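Local coordinates for protein putative transcriptional regulator (Streptomyces coelicolor, PDB 2ZB9) that probably acts as a TetR-family transcription factor, binding regulatory DNA through a helix-turn-helix motif, at residues E23-V28 with A71-F76; E27-V32 with K62-K67; L37-A42 with F46-R51; D90-L95 with L197-C202; G172-R177 with D187-A192. One frame throughout, in Å; residues are numbered along the deposited sequence.

How the contacts relate
From the N terminus, helix 20-39 serves contacts 1, 2 and 3. Contact 3 closes the shortest loop, to helix 46-53. Contact 2 closes the next, to the end of helix 57-63, and so encloses contact 3. Contact 1 closes the longest of the three, to helix 67-83. Contacts 1 and 2 share Glu27 and Val28. Contacts 2 and 3 tie the predicted helix-turn-helix to helix 20-39, and contact 1 ties that helix to helix 67-83. The chain then crosses to the opposite side of its centre. There contact 4 joins helix 91-108 to the end of helix 187-199, and contact 5 lies within its loop. Both touch the second subunit.

Contact 1 (E23-V28 with A71-F76)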
# COMPACT_ATOMS: atom_id res chain seq x y z
N GLU A 23 -2.22 -34.37 0.60
CA GLU A 23 -0.84 -34.57 0.17
C GLU A 23 -0.74 -34.13 -1.28
O GLU A 23 0.22 -33.47 -1.67
CB GLU A 23 -0.45 -36.04 0.28
CG GLU A 23 -0.40 -36.59 1.70
CD GLU A 23 -0.08 -38.07 1.73
OE1 GLU A 23 0.91 -38.48 1.08
OE2 GLU A 23 -0.81 -38.83 2.40
N VAL A 24 -1.74 -34.50 -2.07
CA VAL A 24 -1.78 -34.14 -3.48
C VAL A 24 -1.85 -32.62 -3.64
O VAL A 24 -1.17 -32.04 -4.47
CB VAL A 24 -3.01 -34.77 -4.20
CG1 VAL A 24 -3.08 -34.28 -5.63
CG2 VAL A 24 -2.91 -36.28 -4.17
N ARG A 25 -2.69 -31.99 -2.83
CA ARG A 25 -2.85 -30.55 -2.87
C ARG A 25 -1.52 -29.85 -2.56
O ARG A 25 -1.15 -28.87 -3.22
CB ARG A 25 -3.92 -30.12 -1.86
CG ARG A 25 -4.46 -28.72 -2.07
CD ARG A 25 -5.78 -28.54 -1.32
NE ARG A 25 -6.42 -27.26 -1.62
CZ ARG A 25 -5.97 -26.08 -1.18
NH1 ARG A 25 -4.88 -26.02 -0.43
NH2 ARG A 25 -6.60 -24.97 -1.51
N ALA A 26 -0.79 -30.38 -1.58
CA ALA A 26 0.51 -29.82 -1.18
C ALA A 26 1.53 -29.92 -2.30
O ALA A 26 2.27 -28.96 -2.56
CB ALA A 26 1.03 -30.54 0.06
N GLU A 27 1.59 -31.07 -2.97
CA GLU A 27 2.52 -31.27 -4.07
C GLU A 27 2.24 -30.27 -5.19
O GLU A 27 3.17 -29.69 -5.77
CB GLU A 27 2.40 -32.69 -4.63
CG GLU A 27 3.23 -33.73 -3.90
CD GLU A 27 2.93 -35.15 -4.37
OE1 GLU A 27 2.88 -35.38 -5.60
OE2 GLU A 27 2.77 -36.03 -3.50
N VAL A 28 0.96 -30.08 -5.50
CA VAL A 28 0.57 -29.15 -6.55
C VAL A 28 0.98 -27.74 -6.14
O VAL A 28 1.59 -27.01 -6.91
CB VAL A 28 -0.95 -29.19 -6.80
CG1 VAL A 28 -1.35 -28.12 -7.81
CG2 VAL A 28 -1.35 -30.57 -7.30
N ALA A 71 -2.29 -18.78 -8.38
CA ALA A 71 -1.06 -18.06 -8.08
C ALA A 71 -0.98 -17.62 -6.62
O ALA A 71 0.04 -17.84 -5.97
CB ALA A 71 -0.93 -16.85 -9.00
N LEU A 72 -2.04 -17.00 -6.11
CA LEU A 72 -2.07 -16.52 -4.72
C LEU A 72 -1.89 -17.61 -3.68
O LEU A 72 -1.14 -17.45 -2.72
CB LEU A 72 -3.38 -15.77 -4.41
CG LEU A 72 -3.58 -14.27 -4.70
CD1 LEU A 72 -2.34 -13.49 -4.28
CD2 LEU A 72 -3.87 -14.04 -6.15
N ASP A 73 -2.59 -18.73 -3.86
CA ASP A 73 -2.49 -19.83 -2.91
C ASP A 73 -1.08 -20.41 -2.97
O ASP A 73 -0.47 -20.71 -1.93
CB ASP A 73 -3.53 -20.90 -3.23
CG ASP A 73 -3.88 -21.77 -2.03
OD1 ASP A 73 -3.38 -21.51 -0.91
OD2 ASP A 73 -4.69 -22.71 -2.21
N GLY A 74 -0.54 -20.57 -4.18
CA GLY A 74 0.80 -21.10 -4.30
C GLY A 74 1.81 -20.14 -3.69
O GLY A 74 2.76 -20.55 -3.02
N TYR A 75 1.60 -18.85 -3.90
CA TYR A 75 2.51 -17.85 -3.36
C TYR A 75 2.51 -17.87 -1.84
O TYR A 75 3.56 -17.90 -1.21
CB TYR A 75 2.15 -16.45 -3.86
CG TYR A 75 3.16 -15.42 -3.43
CD1 TYR A 75 4.39 -15.30 -4.07
CD2 TYR A 75 2.91 -14.59 -2.33
CE1 TYR A 75 5.35 -14.39 -3.63
CE2 TYR A 75 3.86 -13.68 -1.88
CZ TYR A 75 5.07 -13.59 -2.53
OH TYR A 75 6.01 -12.70 -2.06
N PHE A 76 1.32 -17.86 -1.24
CA PHE A 76 1.22 -17.86 0.22
C PHE A 76 2.02 -19.03 0.82
O PHE A 76 2.79 -18.85 1.77
CB PHE A 76 -0.25 -17.93 0.64
CG PHE A 76 -0.45 -17.99 2.14
CD1 PHE A 76 -0.31 -19.20 2.82
CD2 PHE A 76 -0.75 -16.84 2.86
CE1 PHE A 76 -0.47 -19.26 4.21
CE2 PHE A 76 -0.91 -16.88 4.24
CZ PHE A 76 -0.77 -18.10 4.92
O HOH W 1 -7.31 -22.50 -1.70
O HOH W 2 -5.09 -23.00 0.83
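In Arg25 the first torsion (chi1 -163°) sets CG opposite the backbone N, and the chain then runs extended from CG to NE. The chain spans the gap, and a turn at its last torsion brings NH2 to Asp73, whose CG is also opposite its own N. The two side chains cross at about a right angle and form a salt bridge. Arg25 NH2 lies 3.0 Å from Asp73 OD2, but the hydrogen bond is weak because its angle is only 127°. The guanidinium and carboxylate planes are 56° apart, and Asp73 OD2 meets the guanidinium obliquely, through NH2. Two waters complete the link. Water 1 sits in the guanidinium plane and donates to Asp73 OD2 at 2.7 Å, while accepting weakly from Arg25 NH2. Water 2 donates to Asp73 OD1 at 2.9 Å and accepts from Arg25 NH1 at 3.3 Å. Both carboxylate oxygens are therefore engaged. OD2 has a further and stronger partner in the indole NE1 of Trp64, which probably helps to hold the carboxylate in place for Arg25. The bridge joins helix 20-39 to helix 67-83, next to the loop residue Trp64. Elsewhere on helix 67-83, Leu72 and Tyr75 pack against helix 110-122, and Leu72 and Phe76 touch helix 126-153.

Contact 2 (E27-V32 with K62-K67)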
# COMPACT_ATOMS: atom_id res chain seq x y z
N GLU A 27 1.59 -31.07 -2.97
CA GLU A 27 2.52 -31.27 -4.07
C GLU A 27 2.24 -30.27 -5.19
O GLU A 27 3.17 -29.69 -5.77
CB GLU A 27 2.40 -32.69 -4.63
CG GLU A 27 3.23 -33.73 -3.90
CD GLU A 27 2.93 -35.15 -4.37
OE1 GLU A 27 2.88 -35.38 -5.60
OE2 GLU A 27 2.77 -36.03 -3.50
N VAL A 28 0.96 -30.08 -5.50
CA VAL A 28 0.57 -29.15 -6.55
C VAL A 28 0.98 -27.74 -6.14
O VAL A 28 1.59 -27.01 -6.91
CB VAL A 28 -0.95 -29.19 -6.80
CG1 VAL A 28 -1.35 -28.12 -7.81
CG2 VAL A 28 -1.35 -30.57 -7.30
N LEU A 29 0.62 -27.36 -4.91
CA LEU A 29 0.95 -26.04 -4.38
C LEU A 29 2.47 -25.83 -4.42
O LEU A 29 2.95 -24.73 -4.69
CB LEU A 29 0.40 -25.92 -2.96
CG LEU A 29 -0.53 -24.76 -2.60
CD1 LEU A 29 -1.38 -24.34 -3.77
CD2 LEU A 29 -1.38 -25.17 -1.42
N HIS A 30 3.22 -26.89 -4.15
CA HIS A 30 4.68 -26.79 -4.19
C HIS A 30 5.11 -26.51 -5.63
O HIS A 30 5.99 -25.69 -5.88
CB HIS A 30 5.33 -28.09 -3.72
CG HIS A 30 6.82 -28.07 -3.81
ND1 HIS A 30 7.61 -27.43 -2.88
CD2 HIS A 30 7.66 -28.57 -4.74
CE1 HIS A 30 8.88 -27.53 -3.24
NE2 HIS A 30 8.94 -28.22 -4.37
N ALA A 31 4.49 -27.21 -6.59
CA ALA A 31 4.83 -27.00 -7.99
C ALA A 31 4.48 -25.58 -8.40
O ALA A 31 5.23 -24.95 -9.14
CB ALA A 31 4.09 -28.00 -8.87
N VAL A 32 3.34 -25.08 -7.93
CA VAL A 32 2.93 -23.72 -8.27
C VAL A 32 3.93 -22.69 -7.75
O VAL A 32 4.33 -21.78 -8.48
CB VAL A 32 1.55 -23.38 -7.68
CG1 VAL A 32 1.21 -21.91 -7.97
CG2 VAL A 32 0.49 -24.30 -8.27
N LYS A 62 -11.03 -27.72 -9.75
CA LYS A 62 -11.88 -27.87 -8.57
C LYS A 62 -11.34 -27.13 -7.36
O LYS A 62 -12.10 -26.51 -6.61
CB LYS A 62 -12.03 -29.35 -8.19
CG LYS A 62 -12.70 -30.24 -9.22
CD LYS A 62 -12.80 -31.65 -8.67
CE LYS A 62 -13.36 -32.63 -9.67
NZ LYS A 62 -13.37 -34.00 -9.08
N TRP A 63 -10.03 -27.20 -7.16
CA TRP A 63 -9.40 -26.54 -6.02
C TRP A 63 -9.11 -25.06 -6.24
O TRP A 63 -9.12 -24.27 -5.29
CB TRP A 63 -8.10 -27.25 -5.65
CG TRP A 63 -8.30 -28.64 -5.13
CD1 TRP A 63 -9.37 -29.10 -4.43
CD2 TRP A 63 -7.36 -29.72 -5.20
NE1 TRP A 63 -9.16 -30.41 -4.05
CE2 TRP A 63 -7.93 -30.81 -4.51
CE3 TRP A 63 -6.09 -29.87 -5.77
CZ2 TRP A 63 -7.28 -32.04 -4.38
CZ3 TRP A 63 -5.44 -31.09 -5.64
CH2 TRP A 63 -6.04 -32.16 -4.94
N TRP A 64 -8.84 -24.67 -7.48
CA TRP A 64 -8.56 -23.27 -7.79
C TRP A 64 -9.38 -22.84 -8.98
O TRP A 64 -9.03 -23.12 -10.13
CB TRP A 64 -7.06 -23.08 -8.06
CG TRP A 64 -6.23 -23.48 -6.89
CD1 TRP A 64 -6.05 -22.76 -5.74
CD2 TRP A 64 -5.54 -24.72 -6.71
NE1 TRP A 64 -5.29 -23.49 -4.85
CE2 TRP A 64 -4.96 -24.69 -5.41
CE3 TRP A 64 -5.35 -25.85 -7.51
CZ2 TRP A 64 -4.22 -25.76 -4.90
CZ3 TRP A 64 -4.60 -26.91 -7.00
CH2 TRP A 64 -4.05 -26.86 -5.71
N PRO A 65 -10.49 -22.14 -8.73
CA PRO A 65 -11.42 -21.64 -9.75
C PRO A 65 -10.82 -20.67 -10.76
O PRO A 65 -11.42 -20.39 -11.79
CB PRO A 65 -12.53 -21.01 -8.92
CG PRO A 65 -11.78 -20.47 -7.74
CD PRO A 65 -10.88 -21.64 -7.40
N SER A 66 -9.63 -20.16 -10.48
CA SER A 66 -9.01 -19.23 -11.41
C SER A 66 -7.50 -19.18 -11.31
O SER A 66 -6.91 -19.64 -10.34
CB SER A 66 -9.56 -17.81 -11.19
OG SER A 66 -9.02 -17.26 -10.00
N LYS A 67 -6.89 -18.61 -12.34
CA LYS A 67 -5.45 -18.44 -12.40
C LYS A 67 -5.01 -17.60 -11.20
O LYS A 67 -3.98 -17.87 -10.58
CB LYS A 67 -5.10 -17.77 -13.73
CG LYS A 67 -3.77 -17.04 -13.78
CD LYS A 67 -2.59 -17.98 -13.72
CE LYS A 67 -1.30 -17.20 -13.96
NZ LYS A 67 -1.29 -16.60 -15.32
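Val28 overlaps the six-membered part of the Trp64 indole, its CG1 lying 3.6 Å from CZ3 and equally near CH2. Trp64 ends the predicted helix-turn-helix motif of this TetR-family protein, just after helix 57-63. The contact therefore packs helix 20-39 against the end of that motif. Val28 and Trp64 run past each other in opposite directions. Leu29 adds a second contact one residue on, with CD1 3.4 Å from Trp64 CZ2. Both residues approach the indole obliquely. Trp64 has CG opposite its carbonyl carbon (chi1 -60°), which lets the ring reach in from a residue that has already left the helix. Trp63 CB lies 3.6 Å above the plane of the Trp64 ring, towards its rim. The buried indole, with NE1 already taken by Asp73, is thus held between its own neighbour and helix 20-39. Val28 also touches Val49 of helix 46-53, which brings another helix of the domain to the same core. At the margin, Val28 CG2 comes near the plane of the Trp63 ring, at its edge, 4.4 Å from CZ3.

Contact 3 (L37-A42 with F46-R51); sequences LTEGTA and FERVAR
Glu39 and Arg48 meet in a two-pronged salt bridge at the surface. Arg48 grips the carboxylate end-on with NH1 and NH2. Arg48 NH1 gives a hydrogen bond to Glu39 OE1 at 3.0 Å, with an angle of 151° and the oxygen in the guanidinium plane. NH2 gives one to Glu39 OE2. That distance reads 2.5 Å between Arg48 NH2 and Glu39 OE2, which is unusually short, so its exact length is doubtful. Arg48 NH2 also has a weak bond to Glu39 OE1 at 3.1 Å. Both oxygens are met on their syn sides, though the nitrogens sit out of the carboxylate plane, and the two flat groups are 38° apart. Glu39 OE1 takes a further bond from Gln43 NE2. The bend at the second torsion of Arg48 (chi2 81°) turns its chain towards the acid, and the chain also touches Leu35. With an alanine at Glu39, the Arg48 guanidinium would probably lose its charge partner and Gln43 NE2 this acceptor. Glu39 ends helix 20-39. Arg48 lies in helix 46-53 of the predicted helix-turn-helix. This surface link is polar and adds to the apolar packing of Val49 on Val28 and Val32 between the same helices.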
# COMPACT_ATOMS: atom_id res chain seq x y z
N LEU A 37 7.73 -18.51 -8.59
CA LEU A 37 8.93 -17.80 -8.16
C LEU A 37 10.10 -17.80 -9.13
O LEU A 37 10.99 -16.95 -9.02
CB LEU A 37 9.40 -18.35 -6.81
CG LEU A 37 9.04 -17.56 -5.55
CD1 LEU A 37 7.56 -17.20 -5.52
CD2 LEU A 37 9.43 -18.39 -4.33
N THR A 38 10.13 -18.73 -10.08
CA THR A 38 11.24 -18.75 -11.04
C THR A 38 10.87 -18.16 -12.39
O THR A 38 11.72 -17.60 -13.08
CB THR A 38 11.75 -20.19 -11.28
OG1 THR A 38 10.76 -20.94 -12.00
CG2 THR A 38 12.04 -20.88 -9.97
N GLU A 39 9.60 -18.29 -12.78
CA GLU A 39 9.16 -17.79 -14.07
C GLU A 39 8.14 -16.65 -14.08
O GLU A 39 7.90 -16.05 -15.12
CB GLU A 39 8.64 -18.96 -14.91
CG GLU A 39 9.74 -19.93 -15.32
CD GLU A 39 9.24 -21.07 -16.18
OE1 GLU A 39 8.46 -20.82 -17.12
OE2 GLU A 39 9.65 -22.22 -15.92
N GLY A 40 7.55 -16.35 -12.93
CA GLY A 40 6.58 -15.27 -12.88
C GLY A 40 5.14 -15.69 -13.10
O GLY A 40 4.86 -16.78 -13.59
N THR A 41 4.22 -14.80 -12.77
CA THR A 41 2.79 -15.06 -12.89
C THR A 41 2.27 -15.29 -14.31
O THR A 41 1.39 -16.13 -14.52
CB THR A 41 1.98 -13.92 -12.26
OG1 THR A 41 2.45 -13.70 -10.93
CG2 THR A 41 0.50 -14.28 -12.21
N ALA A 42 2.79 -14.53 -15.27
CA ALA A 42 2.34 -14.67 -16.65
C ALA A 42 2.60 -16.08 -17.18
O ALA A 42 1.86 -16.58 -18.02
CB ALA A 42 3.03 -13.61 -17.54
N PHE A 46 -2.64 -23.57 -15.77
CA PHE A 46 -3.17 -24.81 -15.22
C PHE A 46 -2.57 -26.00 -15.97
O PHE A 46 -2.24 -27.02 -15.37
CB PHE A 46 -4.70 -24.82 -15.34
CG PHE A 46 -5.40 -24.01 -14.28
CD1 PHE A 46 -5.80 -24.61 -13.09
CD2 PHE A 46 -5.64 -22.65 -14.46
CE1 PHE A 46 -6.44 -23.87 -12.09
CE2 PHE A 46 -6.27 -21.90 -13.46
CZ PHE A 46 -6.68 -22.51 -12.27
N GLU A 47 -2.41 -25.85 -17.29
CA GLU A 47 -1.84 -26.89 -18.13
C GLU A 47 -0.40 -27.19 -17.74
O GLU A 47 0.05 -28.34 -17.77
CB GLU A 47 -1.88 -26.46 -19.60
CG GLU A 47 -2.87 -27.22 -20.47
CD GLU A 47 -4.00 -26.35 -21.01
OE1 GLU A 47 -4.76 -26.82 -21.88
OE2 GLU A 47 -4.12 -25.19 -20.56
N ARG A 48 0.32 -26.14 -17.37
CA ARG A 48 1.72 -26.26 -16.97
C ARG A 48 1.82 -26.95 -15.60
O ARG A 48 2.65 -27.83 -15.39
CB ARG A 48 2.34 -24.86 -16.92
CG ARG A 48 3.82 -24.81 -16.59
CD ARG A 48 4.70 -25.09 -17.79
NE ARG A 48 6.11 -25.00 -17.41
CZ ARG A 48 6.80 -23.87 -17.37
NH1 ARG A 48 6.24 -22.71 -17.69
NH2 ARG A 48 8.08 -23.89 -16.98
N VAL A 49 0.97 -26.53 -14.67
CA VAL A 49 0.96 -27.12 -13.34
C VAL A 49 0.55 -28.60 -13.40
O VAL A 49 1.12 -29.45 -12.72
CB VAL A 49 -0.02 -26.37 -12.40
CG1 VAL A 49 -0.18 -27.13 -11.08
CG2 VAL A 49 0.48 -24.95 -12.15
N ALA A 50 -0.46 -28.89 -14.22
CA ALA A 50 -0.93 -30.26 -14.35
C ALA A 50 0.17 -31.16 -14.90
O ALA A 50 0.35 -32.28 -14.44
CB ALA A 50 -2.15 -30.31 -15.26
N ARG A 51 0.92 -30.66 -15.89
CA ARG A 51 1.99 -31.45 -16.49
C ARG A 51 3.13 -31.69 -15.51
O ARG A 51 3.62 -32.81 -15.39
CB ARG A 51 2.54 -30.74 -17.74
CG ARG A 51 3.64 -31.52 -18.46
CD ARG A 51 4.05 -30.87 -19.78
NE ARG A 51 4.68 -29.56 -19.58
CZ ARG A 51 5.88 -29.38 -19.04
NH1 ARG A 51 6.60 -30.43 -18.65
NH2 ARG A 51 6.36 -28.16 -18.89

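Contact 4 (D90-L95 with L197-C202)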
# COMPACT_ATOMS: atom_id res chain seq x y z
N ASP A 90 10.57 -11.54 22.78
CA ASP A 90 11.13 -10.20 22.59
C ASP A 90 10.48 -9.64 21.33
O ASP A 90 10.97 -9.86 20.22
CB ASP A 90 12.66 -10.28 22.40
CG ASP A 90 13.31 -8.90 22.29
OD1 ASP A 90 12.69 -7.97 21.73
OD2 ASP A 90 14.46 -8.74 22.74
N VAL A 91 9.39 -8.90 21.49
CA VAL A 91 8.68 -8.36 20.34
C VAL A 91 9.51 -7.48 19.42
O VAL A 91 9.32 -7.50 18.21
CB VAL A 91 7.39 -7.61 20.78
CG1 VAL A 91 7.76 -6.34 21.56
CG2 VAL A 91 6.54 -7.28 19.56
N ARG A 92 10.44 -6.72 19.98
CA ARG A 92 11.28 -5.84 19.16
C ARG A 92 12.17 -6.67 18.24
O ARG A 92 12.19 -6.46 17.03
CB ARG A 92 12.15 -4.94 20.04
CG ARG A 92 12.95 -3.90 19.26
CD ARG A 92 13.89 -3.11 20.17
NE ARG A 92 13.15 -2.42 21.23
CZ ARG A 92 12.84 -1.13 21.20
NH1 ARG A 92 13.20 -0.38 20.17
NH2 ARG A 92 12.16 -0.59 22.20
N ALA A 93 12.89 -7.63 18.82
CA ALA A 93 13.78 -8.50 18.05
C ALA A 93 13.02 -9.33 17.03
O ALA A 93 13.44 -9.44 15.88
CB ALA A 93 14.56 -9.41 18.99
N ASP A 94 11.91 -9.93 17.45
CA ASP A 94 11.12 -10.76 16.54
C ASP A 94 10.55 -9.95 15.38
O ASP A 94 10.59 -10.39 14.23
CB ASP A 94 9.99 -11.46 17.30
CG ASP A 94 10.50 -12.37 18.41
OD1 ASP A 94 11.69 -12.75 18.38
OD2 ASP A 94 9.70 -12.71 19.31
N LEU A 95 10.03 -8.77 15.68
CA LEU A 95 9.46 -7.89 14.66
C LEU A 95 10.54 -7.49 13.65
O LEU A 95 10.29 -7.48 12.44
CB LEU A 95 8.85 -6.65 15.33
CG LEU A 95 7.40 -6.24 15.05
CD1 LEU A 95 6.48 -7.44 14.90
CD2 LEU A 95 6.92 -5.36 16.21
N LEU A 197 7.53 3.18 16.21
CA LEU A 197 6.31 2.64 16.79
C LEU A 197 6.47 2.22 18.25
O LEU A 197 5.68 2.62 19.10
CB LEU A 197 5.86 1.46 15.95
CG LEU A 197 4.40 1.40 15.52
CD1 LEU A 197 3.84 2.79 15.25
CD2 LEU A 197 4.32 0.52 14.28
N LEU A 198 7.48 1.41 18.52
CA LEU A 198 7.72 0.92 19.87
C LEU A 198 8.15 2.02 20.83
O LEU A 198 7.63 2.11 21.94
CB LEU A 198 8.78 -0.19 19.84
CG LEU A 198 8.35 -1.66 19.74
CD1 LEU A 198 7.16 -1.83 18.84
CD2 LEU A 198 9.52 -2.50 19.25
N ASP A 199 9.06 2.88 20.39
CA ASP A 199 9.57 3.95 21.26
C ASP A 199 8.83 5.29 21.15
O ASP A 199 8.95 6.14 22.04
CB ASP A 199 11.07 4.17 20.99
CG ASP A 199 11.89 2.89 21.15
OD1 ASP A 199 11.62 2.12 22.09
OD2 ASP A 199 12.82 2.66 20.35
N GLY A 200 8.06 5.48 20.08
CA GLY A 200 7.35 6.73 19.91
C GLY A 200 8.30 7.73 19.28
O GLY A 200 9.52 7.55 19.36
N VAL A 201 7.77 8.78 18.66
CA VAL A 201 8.61 9.78 18.00
C VAL A 201 8.65 11.14 18.71
O VAL A 201 9.18 12.11 18.17
CB VAL A 201 8.17 10.00 16.54
CG1 VAL A 201 8.24 8.68 15.77
CG2 VAL A 201 6.77 10.58 16.49
N CYS A 202 8.09 11.21 19.91
CA CYS A 202 8.11 12.45 20.69
C CYS A 202 9.14 12.35 21.80
O CYS A 202 9.35 11.29 22.39
CB CYS A 202 6.73 12.72 21.30
SG CYS A 202 5.49 13.11 20.08
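Arg92 and Leu198 make the close-packed side of this contact. Leu198 CD2 touches Arg92 CB at 3.7 Å, and the same methyl lies over the centre of the guanidinium, 4.1 Å above its plane. The leucine thus backs both the stem and the flat end of the arginine. Deeper in, Leu95 CD2 meets Leu198 CD1 more loosely, at 4.4 Å. The outer side is polar, and Asp199 is exposed. Arg92 bends at its third torsion (chi3 -59°) and pairs end-on with this acid. Arg92 NH2 to Asp199 OD1 is 2.8 Å and nearly straight at 176°. Arg92 NH1 to Asp199 OD2 is longer, at 3.1 Å. The carboxylate and guanidinium planes are 21° apart. A serine in place of Arg92 would probably leave Asp199 without its charge partner and uncover one side of Leu198. Asp90 caps the start of helix 91-108, its OD1 accepting from Ala93 N at 2.9 Å. Leu198 also packs on Cys202 of the second subunit, and Gly200 O accepts a hydrogen bond from Arg158 of that subunit. The chemistry is that of an ion pair laid over an apolar patch. It joins the start of helix 91-108 to the end of helix 187-199, beside the dimer interface.

Contact 5 (G172-R177 with D187-A192)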
# COMPACT_ATOMS: atom_id res chain seq x y z
N GLY A 172 2.21 -2.42 6.06
CA GLY A 172 1.53 -1.51 5.16
C GLY A 172 2.45 -0.40 4.67
O GLY A 172 2.39 -0.01 3.50
N ALA A 173 3.29 0.11 5.57
CA ALA A 173 4.25 1.17 5.25
C ALA A 173 5.24 0.68 4.20
O ALA A 173 5.65 1.44 3.32
CB ALA A 173 5.01 1.60 6.51
N VAL A 174 5.65 -0.58 4.32
CA VAL A 174 6.59 -1.18 3.37
C VAL A 174 5.90 -1.33 2.01
O VAL A 174 6.46 -0.95 0.97
CB VAL A 174 7.06 -2.58 3.83
CG1 VAL A 174 8.04 -3.17 2.80
CG2 VAL A 174 7.72 -2.49 5.20
N TYR A 175 4.70 -1.90 2.01
CA TYR A 175 3.95 -2.08 0.78
C TYR A 175 3.80 -0.74 0.08
O TYR A 175 3.96 -0.63 -1.14
CB TYR A 175 2.55 -2.64 1.07
CG TYR A 175 2.47 -4.14 1.24
CD1 TYR A 175 2.75 -5.00 0.19
CD2 TYR A 175 2.09 -4.70 2.47
CE1 TYR A 175 2.66 -6.39 0.34
CE2 TYR A 175 2.00 -6.09 2.63
CZ TYR A 175 2.29 -6.92 1.56
OH TYR A 175 2.22 -8.29 1.72
N HIS A 176 3.50 0.30 0.85
CA HIS A 176 3.31 1.62 0.27
C HIS A 176 4.57 2.15 -0.40
O HIS A 176 4.51 2.67 -1.52
CB HIS A 176 2.84 2.61 1.33
CG HIS A 176 2.67 4.00 0.82
ND1 HIS A 176 3.55 5.02 1.12
CD2 HIS A 176 1.72 4.55 0.02
CE1 HIS A 176 3.16 6.13 0.52
NE2 HIS A 176 2.05 5.87 -0.15
N ARG A 177 5.70 2.04 0.27
CA ARG A 177 6.93 2.53 -0.33
C ARG A 177 7.28 1.65 -1.54
O ARG A 177 7.91 2.11 -2.49
CB ARG A 177 8.07 2.55 0.70
CG ARG A 177 9.26 3.38 0.26
CD ARG A 177 10.30 3.59 1.37
NE ARG A 177 9.97 4.66 2.31
CZ ARG A 177 10.86 5.25 3.10
NH1 ARG A 177 12.13 4.87 3.07
NH2 ARG A 177 10.49 6.22 3.93
N ASP A 187 17.22 -1.56 5.07
CA ASP A 187 17.25 -1.95 6.47
C ASP A 187 17.04 -0.77 7.41
O ASP A 187 16.45 -0.93 8.48
CB ASP A 187 18.57 -2.65 6.79
CG ASP A 187 18.55 -3.32 8.16
OD1 ASP A 187 17.66 -4.17 8.38
OD2 ASP A 187 19.42 -3.01 9.00
N ALA A 188 17.54 0.39 7.02
CA ALA A 188 17.39 1.59 7.84
C ALA A 188 15.90 1.92 7.94
O ALA A 188 15.39 2.30 9.00
CB ALA A 188 18.15 2.75 7.22
N PHE A 189 15.21 1.76 6.82
CA PHE A 189 13.78 2.02 6.76
C PHE A 189 13.07 1.03 7.69
O PHE A 189 12.28 1.43 8.55
CB PHE A 189 13.30 1.85 5.31
CG PHE A 189 11.81 1.85 5.16
CD1 PHE A 189 11.05 2.92 5.62
CD2 PHE A 189 11.17 0.79 4.53
CE1 PHE A 189 9.67 2.93 5.46
CE2 PHE A 189 9.78 0.80 4.35
CZ PHE A 189 9.03 1.87 4.82
N VAL A 190 13.37 -0.25 7.51
CA VAL A 190 12.79 -1.30 8.32
C VAL A 190 12.99 -1.05 9.81
O VAL A 190 12.04 -1.07 10.59
CB VAL A 190 13.40 -2.66 7.96
CG1 VAL A 190 12.99 -3.71 8.98
CG2 VAL A 190 12.96 -3.07 6.56
N THR A 191 14.24 -0.82 10.21
CA THR A 191 14.56 -0.58 11.61
C THR A 191 13.83 0.62 12.17
O THR A 191 13.35 0.58 13.31
CB THR A 191 16.08 -0.40 11.82
OG1 THR A 191 16.77 -1.55 11.31
CG2 THR A 191 16.40 -0.25 13.29
N ALA A 192 13.72 1.69 11.39
CA ALA A 192 13.03 2.90 11.83
C ALA A 192 11.54 2.67 12.03
O ALA A 192 10.93 3.25 12.93
CB ALA A 192 13.26 4.03 10.81
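Phe189 lays its ring against segment 172-177 of helix 163-179, with CG opposite its backbone N (chi1 170°). Its atoms can be followed outward. CB is 3.9 Å from Arg177 NH1. CG remains under the same nitrogen. CD1 lies below the middle of the guanidinium, 3.4 Å from Arg177 CZ. CE1 faces the NE end of that group, at 3.6 Å from Arg177 NE. On the other edge, CE2 meets Val174 CG2 at 4.0 Å. CZ, at the tip, comes edge-on to the backbone, 3.7 Å from Ala173 O, and it also touches Ala173 CB. Arg177 covers one face of the ring. Its CD sits over the ring centroid at 4.0 Å, a CH-pi contact, and its guanidinium lies flat and off-centre at 16° to the ring, a cation-pi stack. The short segments of helices 163-179 and 187-199 run roughly antiparallel, at 149°. As in other TetR-family proteins, these two helices probably supply much of the dimer interface. Arg177 NH2 makes a salt bridge to Asp168 of the second subunit, and NH1 bonds to Pro184 O of its own chain. The buried charge is thus met by hydrogen-bond acceptors at its rim and by an aromatic face below, so that one arginine ties packing within the subunit to pairing between subunits.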